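Long-range contacts in exopolyphosphatase (Aquifex aeolicus, PDB 1T6C), which probably hydrolyses polyphosphate or guanosine pentaphosphate, as a calcium-binding member of the Ppx/GppA family with an actin-like fold: residues 143-148 with 213-218; 168-173 with 271-276; 237-242 with 293-298. One frame throughout, in Å; residues are numbered along the deposited sequence.

Contact 1. Residues 143-148 with 213-218. With CA (calcium ion), chain C.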
loop_
_atom_site.group_PDB
_atom_site.type_symbol
_atom_site.label_atom_id
_atom_site.label_comp_id
_atom_site.label_asym_id
_atom_site.label_seq_id
_atom_site.Cartn_x
_atom_site.Cartn_y
_atom_site.Cartn_z
ATOM N N VAL A 143 3.660 6.835 6.374
ATOM C CA VAL A 143 4.682 6.381 5.434
ATOM C C VAL A 143 4.177 5.113 4.778
ATOM O O VAL A 143 4.119 4.061 5.408
ATOM C CB VAL A 143 6.018 6.122 6.149
ATOM C CG1 VAL A 143 7.077 5.643 5.165
ATOM C CG2 VAL A 143 6.483 7.352 6.851
ATOM N N ASP A 144 3.780 5.217 3.523
ATOM C CA ASP A 144 3.100 4.115 2.830
ATOM C C ASP A 144 3.939 3.594 1.668
ATOM O O ASP A 144 3.992 4.176 0.562
ATOM C CB ASP A 144 1.741 4.568 2.341
ATOM C CG ASP A 144 0.905 3.450 1.815
ATOM O OD1 ASP A 144 1.352 2.250 1.727
ATOM O OD2 ASP A 144 -0.259 3.728 1.435
ATOM N N GLN A 145 4.583 2.463 1.922
ATOM C CA GLN A 145 5.483 1.850 0.974
ATOM C C GLN A 145 4.775 0.729 0.238
ATOM O O GLN A 145 4.183 -0.157 0.848
ATOM C CB GLN A 145 6.734 1.312 1.699
ATOM C CG GLN A 145 7.646 0.493 0.788
ATOM C CD GLN A 145 7.293 -0.965 0.728
ATOM O OE1 GLN A 145 7.107 -1.613 1.757
ATOM N NE2 GLN A 145 7.177 -1.514 -0.499
ATOM N N GLY A 146 4.851 0.768 -1.094
ATOM C CA GLY A 146 4.209 -0.204 -1.964
ATOM C C GLY A 146 3.949 0.275 -3.374
ATOM O O GLY A 146 3.754 1.469 -3.629
ATOM N N GLY A 147 3.927 -0.678 -4.302
ATOM C CA GLY A 147 3.497 -0.424 -5.671
ATOM C C GLY A 147 4.403 0.476 -6.469
ATOM O O GLY A 147 3.935 1.207 -7.352
ATOM N N GLY A 148 5.680 0.506 -6.093
ATOM C CA GLY A 148 6.675 1.308 -6.767
ATOM C C GLY A 148 6.994 2.661 -6.169
ATOM O O GLY A 148 7.801 3.410 -6.722
ATOM N N GLY A 213 1.969 -0.931 4.559
ATOM C CA GLY A 213 2.371 -1.756 3.430
ATOM C C GLY A 213 2.836 -3.126 3.848
ATOM O O GLY A 213 2.976 -3.437 5.039
ATOM N N GLY A 214 3.162 -3.924 2.830
ATOM C CA GLY A 214 3.522 -5.315 2.997
ATOM C C GLY A 214 4.809 -5.566 3.736
ATOM O O GLY A 214 4.949 -6.557 4.468
ATOM N N THR A 215 5.773 -4.672 3.562
ATOM C CA THR A 215 7.015 -4.809 4.291
ATOM C C THR A 215 6.801 -4.651 5.799
ATOM O O THR A 215 7.205 -5.509 6.578
ATOM C CB THR A 215 8.059 -3.787 3.802
ATOM O OG1 THR A 215 8.330 -3.999 2.394
ATOM C CG2 THR A 215 9.355 -4.027 4.560
ATOM N N ILE A 216 6.197 -3.542 6.187
ATOM C CA ILE A 216 6.118 -3.214 7.614
ATOM C C ILE A 216 5.155 -4.127 8.399
ATOM O O ILE A 216 5.401 -4.455 9.570
ATOM C CB ILE A 216 5.849 -1.706 7.803
ATOM C CG1 ILE A 216 6.316 -1.260 9.193
ATOM C CG2 ILE A 216 4.412 -1.383 7.509
ATOM C CD1 ILE A 216 7.824 -1.186 9.351
ATOM N N THR A 217 4.084 -4.602 7.768
ATOM C CA THR A 217 3.191 -5.520 8.454
ATOM C C THR A 217 3.854 -6.888 8.583
ATOM O O THR A 217 3.668 -7.567 9.575
ATOM C CB THR A 217 1.808 -5.674 7.774
ATOM O OG1 THR A 217 1.953 -5.966 6.373
ATOM C CG2 THR A 217 1.022 -4.364 7.851
ATOM N N THR A 218 4.617 -7.305 7.578
ATOM C CA THR A 218 5.400 -8.540 7.710
ATOM C C THR A 218 6.414 -8.414 8.817
ATOM O O THR A 218 6.545 -9.326 9.626
ATOM C CB THR A 218 6.084 -8.880 6.403
ATOM O OG1 THR A 218 5.085 -9.115 5.398
ATOM C CG2 THR A 218 6.874 -10.164 6.537
HETATM CA CA CA C . 3.112 3.508 -2.091
HETATM O O HOH W 1 1.236 1.744 -1.112
HETATM O O HOH W 2 5.509 -1.582 3.971
HETATM O O HOH W 3 3.327 -2.690 0.281
HETATM O O HOH W 4 1.316 4.414 -3.995
#

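Contact 2. Residues 168-173 with 271-276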
loop_
_atom_site.group_PDB
_atom_site.type_symbol
_atom_site.label_atom_id
_atom_site.label_comp_id
_atom_site.label_asym_id
_atom_site.label_seq_id
_atom_site.Cartn_x
_atom_site.Cartn_y
_atom_site.Cartn_z
ATOM N N ILE A 168 10.648 5.485 -5.033
ATOM C CA ILE A 168 11.752 4.657 -4.554
ATOM C C ILE A 168 11.281 3.206 -4.409
ATOM O O ILE A 168 11.449 2.570 -3.348
ATOM C CB ILE A 168 12.329 5.203 -3.227
ATOM C CG1 ILE A 168 11.236 5.352 -2.150
ATOM C CG2 ILE A 168 13.043 6.504 -3.512
ATOM C CD1 ILE A 168 11.750 5.778 -0.781
ATOM N N GLY A 169 10.689 2.682 -5.476
ATOM C CA GLY A 169 10.100 1.358 -5.423
ATOM C C GLY A 169 11.132 0.300 -5.096
ATOM O O GLY A 169 12.285 0.370 -5.558
ATOM N N ILE A 170 10.737 -0.663 -4.275
ATOM C CA ILE A 170 11.695 -1.643 -3.764
ATOM C C ILE A 170 12.215 -2.630 -4.819
ATOM O O ILE A 170 13.328 -3.117 -4.696
ATOM C CB ILE A 170 11.204 -2.317 -2.489
ATOM C CG1 ILE A 170 9.930 -3.120 -2.692
ATOM C CG2 ILE A 170 11.016 -1.264 -1.382
ATOM C CD1 ILE A 170 9.476 -3.953 -1.466
ATOM N N VAL A 171 11.465 -2.923 -5.869
ATOM C CA VAL A 171 11.995 -3.727 -6.942
ATOM C C VAL A 171 13.162 -2.991 -7.610
ATOM O O VAL A 171 14.244 -3.588 -7.854
ATOM C CB VAL A 171 10.853 -4.081 -7.958
ATOM C CG1 VAL A 171 11.403 -4.734 -9.203
ATOM C CG2 VAL A 171 9.875 -4.993 -7.301
ATOM N N ASN A 172 12.944 -1.724 -7.944
ATOM C CA ASN A 172 13.988 -0.926 -8.582
ATOM C C ASN A 172 15.178 -0.712 -7.668
ATOM O O ASN A 172 16.332 -0.824 -8.099
ATOM C CB ASN A 172 13.395 0.386 -9.091
ATOM C CG ASN A 172 14.387 1.278 -9.777
ATOM O OD1 ASN A 172 15.278 0.833 -10.506
ATOM N ND2 ASN A 172 14.205 2.568 -9.577
ATOM N N LEU A 173 14.952 -0.429 -6.392
ATOM C CA LEU A 173 16.081 -0.241 -5.480
ATOM C C LEU A 173 16.928 -1.501 -5.367
ATOM O O LEU A 173 18.160 -1.439 -5.357
ATOM C CB LEU A 173 15.616 0.146 -4.086
ATOM C CG LEU A 173 14.887 1.472 -3.916
ATOM C CD1 LEU A 173 14.739 1.844 -2.470
ATOM C CD2 LEU A 173 15.550 2.539 -4.730
ATOM N N ALA A 271 10.259 -11.999 -1.076
ATOM C CA ALA A 271 11.445 -12.374 -0.313
ATOM C C ALA A 271 12.704 -11.602 -0.733
ATOM O O ALA A 271 13.473 -11.156 0.134
ATOM C CB ALA A 271 11.668 -13.868 -0.422
ATOM N N LYS A 272 12.910 -11.405 -2.035
ATOM C CA LYS A 272 14.108 -10.668 -2.481
ATOM C C LYS A 272 14.033 -9.170 -2.150
ATOM O O LYS A 272 15.001 -8.592 -1.621
ATOM C CB LYS A 272 14.353 -10.893 -3.967
ATOM C CG LYS A 272 15.685 -10.377 -4.450
ATOM C CD LYS A 272 16.166 -11.236 -5.601
ATOM C CE LYS A 272 16.868 -10.426 -6.593
ATOM N NZ LYS A 272 17.329 -11.319 -7.673
ATOM N N VAL A 273 12.888 -8.553 -2.409
ATOM C CA VAL A 273 12.751 -7.111 -2.153
ATOM C C VAL A 273 12.511 -6.653 -0.720
ATOM O O VAL A 273 12.608 -5.453 -0.463
ATOM C CB VAL A 273 11.658 -6.470 -3.050
ATOM C CG1 VAL A 273 11.952 -6.753 -4.513
ATOM C CG2 VAL A 273 10.277 -6.965 -2.635
ATOM N N ILE A 274 12.222 -7.570 0.210
ATOM C CA ILE A 274 11.881 -7.159 1.572
ATOM C C ILE A 274 13.011 -6.396 2.211
ATOM O O ILE A 274 12.728 -5.465 2.968
ATOM C CB ILE A 274 11.407 -8.353 2.454
ATOM C CG1 ILE A 274 10.743 -7.788 3.720
ATOM C CG2 ILE A 274 12.529 -9.346 2.717
ATOM C CD1 ILE A 274 10.114 -8.870 4.549
ATOM N N LEU A 275 14.274 -6.709 1.906
ATOM C CA LEU A 275 15.378 -6.003 2.577
ATOM C C LEU A 275 15.359 -4.495 2.257
ATOM O O LEU A 275 15.489 -3.639 3.138
ATOM C CB LEU A 275 16.729 -6.628 2.184
ATOM C CG LEU A 275 17.945 -6.023 2.881
ATOM C CD1 LEU A 275 17.912 -6.310 4.394
ATOM C CD2 LEU A 275 19.237 -6.529 2.242
ATOM N N ALA A 276 15.166 -4.153 1.003
ATOM C CA ALA A 276 15.044 -2.767 0.558
ATOM C C ALA A 276 13.898 -2.084 1.237
ATOM O O ALA A 276 14.019 -0.917 1.647
ATOM C CB ALA A 276 14.880 -2.677 -0.992
#

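Contact 3. Residues 237-242 with 293-298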
loop_
_atom_site.group_PDB
_atom_site.type_symbol
_atom_site.label_atom_id
_atom_site.label_comp_id
_atom_site.label_asym_id
_atom_site.label_seq_id
_atom_site.Cartn_x
_atom_site.Cartn_y
_atom_site.Cartn_z
ATOM N N LYS A 237 0.594 -2.238 16.486
ATOM C CA LYS A 237 1.863 -2.597 17.107
ATOM C C LYS A 237 2.903 -1.501 16.852
ATOM O O LYS A 237 2.920 -0.865 15.795
ATOM C CB LYS A 237 2.382 -3.927 16.556
ATOM C CG LYS A 237 1.659 -5.158 17.043
ATOM C CD LYS A 237 1.769 -5.307 18.577
ATOM C CE LYS A 237 1.485 -6.728 19.042
ATOM N NZ LYS A 237 0.018 -6.914 19.177
ATOM N N VAL A 238 3.778 -1.294 17.821
ATOM C CA VAL A 238 4.932 -0.405 17.669
ATOM C C VAL A 238 6.162 -1.170 17.210
ATOM O O VAL A 238 6.416 -2.303 17.663
ATOM C CB VAL A 238 5.235 0.289 18.991
ATOM C CG1 VAL A 238 6.514 1.092 18.902
ATOM C CG2 VAL A 238 4.053 1.132 19.376
ATOM N N LEU A 239 6.942 -0.549 16.319
ATOM C CA LEU A 239 8.272 -1.039 15.987
ATOM C C LEU A 239 9.273 0.077 16.222
ATOM O O LEU A 239 9.109 1.193 15.709
ATOM C CB LEU A 239 8.339 -1.480 14.525
ATOM C CG LEU A 239 7.583 -2.776 14.194
ATOM C CD1 LEU A 239 7.559 -3.003 12.676
ATOM C CD2 LEU A 239 8.163 -3.953 14.872
ATOM N N THR A 240 10.321 -0.231 16.983
ATOM C CA THR A 240 11.341 0.763 17.264
ATOM C C THR A 240 12.397 0.731 16.199
ATOM O O THR A 240 12.542 -0.263 15.505
ATOM C CB THR A 240 12.018 0.519 18.641
ATOM O OG1 THR A 240 12.723 -0.711 18.609
ATOM C CG2 THR A 240 11.014 0.339 19.724
ATOM N N TYR A 241 13.209 1.776 16.140
ATOM C CA TYR A 241 14.385 1.805 15.280
ATOM C C TYR A 241 15.221 0.544 15.559
ATOM O O TYR A 241 15.652 -0.144 14.637
ATOM C CB TYR A 241 15.206 3.083 15.525
ATOM C CG TYR A 241 16.440 3.107 14.661
ATOM C CD1 TYR A 241 16.412 3.675 13.404
ATOM C CD2 TYR A 241 17.635 2.504 15.092
ATOM C CE1 TYR A 241 17.572 3.663 12.579
ATOM C CE2 TYR A 241 18.767 2.500 14.294
ATOM C CZ TYR A 241 18.726 3.071 13.037
ATOM O OH TYR A 241 19.859 3.029 12.264
ATOM N N GLY A 242 15.510 0.274 16.842
ATOM C CA GLY A 242 16.294 -0.901 17.201
ATOM C C GLY A 242 15.750 -2.226 16.689
ATOM O O GLY A 242 16.513 -3.079 16.248
ATOM N N LEU A 293 7.762 3.724 15.188
ATOM C CA LEU A 293 6.579 3.953 14.408
ATOM C C LEU A 293 5.488 2.978 14.848
ATOM O O LEU A 293 5.769 1.991 15.535
ATOM C CB LEU A 293 6.851 3.807 12.920
ATOM C CG LEU A 293 7.389 2.468 12.410
ATOM C CD1 LEU A 293 6.316 1.368 12.338
ATOM C CD2 LEU A 293 8.039 2.674 11.021
ATOM N N ILE A 294 4.266 3.284 14.462
ATOM C CA ILE A 294 3.097 2.447 14.684
ATOM C C ILE A 294 2.705 1.819 13.350
ATOM O O ILE A 294 2.724 2.489 12.336
ATOM C CB ILE A 294 1.899 3.301 15.254
ATOM C CG1 ILE A 294 2.347 4.113 16.466
ATOM C CG2 ILE A 294 0.717 2.402 15.652
ATOM C CD1 ILE A 294 1.294 5.090 16.987
ATOM N N VAL A 295 2.354 0.541 13.381
ATOM C CA VAL A 295 1.996 -0.210 12.169
ATOM C C VAL A 295 0.504 -0.131 11.934
ATOM O O VAL A 295 -0.295 -0.312 12.828
ATOM C CB VAL A 295 2.487 -1.678 12.282
ATOM C CG1 VAL A 295 2.092 -2.501 11.054
ATOM C CG2 VAL A 295 4.014 -1.684 12.477
ATOM N N SER A 296 0.126 0.121 10.678
ATOM C CA SER A 296 -1.266 0.018 10.254
ATOM C C SER A 296 -1.451 -1.117 9.264
ATOM O O SER A 296 -0.695 -1.238 8.308
ATOM C CB SER A 296 -1.712 1.319 9.579
ATOM O OG SER A 296 -3.051 1.173 9.141
ATOM N N ASP A 297 -2.469 -1.923 9.507
ATOM C CA ASP A 297 -2.942 -2.916 8.542
ATOM C C ASP A 297 -3.815 -2.313 7.446
ATOM O O ASP A 297 -3.988 -2.938 6.413
ATOM C CB ASP A 297 -3.700 -4.044 9.245
ATOM C CG ASP A 297 -4.098 -5.137 8.298
ATOM O OD1 ASP A 297 -5.315 -5.234 7.963
ATOM O OD2 ASP A 297 -3.251 -5.903 7.813
ATOM N N TRP A 298 -4.361 -1.124 7.666
ATOM C CA TRP A 298 -5.203 -0.449 6.696
ATOM C C TRP A 298 -4.450 0.624 5.888
ATOM O O TRP A 298 -3.561 1.299 6.403
ATOM C CB TRP A 298 -6.348 0.224 7.437
ATOM C CG TRP A 298 -7.462 -0.723 7.826
ATOM C CD1 TRP A 298 -7.402 -2.091 7.917
ATOM C CD2 TRP A 298 -8.807 -0.360 8.127
ATOM N NE1 TRP A 298 -8.641 -2.595 8.248
ATOM C CE2 TRP A 298 -9.515 -1.552 8.399
ATOM C CE3 TRP A 298 -9.504 0.859 8.167
ATOM C CZ2 TRP A 298 -10.878 -1.561 8.712
ATOM C CZ3 TRP A 298 -10.879 0.844 8.481
ATOM C CH2 TRP A 298 -11.529 -0.351 8.757
#

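Contact 1. Residues 143-148 with 213-218
Thr215 OG1 donates to Gln145 OE1 at 2.8 Å, the one direct hydrogen bond between the end of strand 139-146 and the first turn of helix 214-223. The hydroxyl sits above the amide plane, about 40° out of it, and the two side chains cross nearly at a right angle. Gln145 reaches that far because CG stands anti to the backbone N (chi1 173°) and the chain then bends at chi2 (-88°), bringing the amide round to the helix.

Water carries the rest of the polar contact. One molecule donates to Gln145 OE1 at 2.7 Å and accepts from the N-H of Ile216, so this oxygen, in a buried residue, accepts two hydrogen bonds, from the hydroxyl and from the water. Another donates to Gln145 O and accepts from Gly214 N at 2.8 Å.

At the backbone, Gly213 CA lies 3.5 Å from Gln145 O in a CA-H...O contact. Glycine suits this N-cap position, where phi is positive and the strand carbonyl comes close.

Calcium is held on the strand's other flank by Asp144 O and, 2.6 Å from the metal, by Gly146 O, together with Ser149, Glu151 and waters; Asp144 OD1 accepts from one of these waters. The Asp-Gln-Gly-Gly-Gly strand end and loop, beside a Gly-Gly-Thr helix start, is consistent with the phosphate-2 and adenosine motifs of the actin-like ATPase fold.

Contact 2. Residues 168-173 with 271-276
Two helix starts pack together here, that of helix 170-177 and that of helix 274-288 with the helical turn leading into it, and Ile170 and Val273 carry most of the join. The centre of the contact lies well out from the centre of the chain, though the side chain of Ile170 is only about 6 Å from Gly146 of the calcium site.

Ile170 presents both its branches. Its CD1 methyl presses on Val273 CG2 at 3.3 Å, tighter than usual van der Waals contact, and CG1 lies 3.8 Å from Val273 CB; the two side chains cross at about a right angle. CG1 of Ile170 stands between the backbone N and the carbonyl carbon (chi1 63°), the crowded position, and its extended end runs across the valine. The other branch, CG2, rests against the next turn of the partner helix, 4.0 Å from Ala276 C.

Ala276 is small enough to let the backbones close up: its CB meets Ile170 CB at 4.0 Å, and Leu173 CB, one turn further along, at 4.3 Å. At the more exposed margin Val171 CG2 touches Val273 CG1 at 3.9 Å. Phe191 of helix 185-199 lies against both Leu173 and Ala276, closing the buried end of this apolar patch.

All these contacts are between carbon atoms, with beta-branched residues, a leucine and an alanine in close fit, so the two helix starts are matched by shape and by the burial of apolar surface; between these two segments no directional polar bond fixes the orientation.

Contact 3. Residues 237-242 with 293-298
Leu293 O is gripped twice from the neighbouring strand: Leu239 N donates to it at 2.9 Å, and Val238 CA adds a CA-H...O contact at 3.3 Å. The return bond, from Leu293 N to Leu239 O at 2.9 Å, completes an antiparallel hydrogen-bonded pair. Val238 and Ile294 form the adjoining non-hydrogen-bonded pair, and beyond it Lys237 O accepts from Val295 N at 2.9 Å while Ile294 CA approaches the same oxygen.

Leucine and valine fill the face that carries Leu239, branched apolar side chains that suit a face covered by a helix. Leu239 CD1 meets Val295 CG2 at 3.8 Å, the side chains slanting past one another, and its CB lies 4.1 Å from Leu293 CD1. Leu293 leans toward the partner strand, CG lying between the backbone N and the carbonyl carbon (chi1 59°), which brings CD1 near Leu239. Helix 214-223 covers this face through Ile216, Thr217 and Ala220. On the other face lie Val238 and Ile294, more open to solvent.

Lys237 turns its chain away, and NZ hydrogen-bonds to Lys233 O. Thr240 ends the strand as N-cap of helix 241-251; its hydroxyl caps a backbone N, and Gln243 OE1 accepts from Thr240 N, in the manner of a capping box. Strand 238-240 thus forms an antiparallel edge on the otherwise parallel run 139-146, 208-212, 292-296, within the mixed sheet of an actin-like domain.

Contacts 1 and 3 reach the same six-stranded sheet, and helix 214-223 joins them: its Thr215 serves contact 1, while Ile216 and Thr217 pack on Leu239, Val295 and Ser296 of contact 3. All three contacts are partly buried. The centre of contact 1 lies about 5 Å from the centre of the chain, beside the calcium, and its chemistry is polar and water-mediated. Farther out, contact 3 is regular strand pairing at an outer edge, with one buried apolar face. Contact 2, also farther out, is apolar helix packing without a hydrogen bond between its segments, and it alone has an exposed touching residue, Val171. It meets contact 1 where Ile170 CD1 lies 3.5 Å from Gln145 NE2.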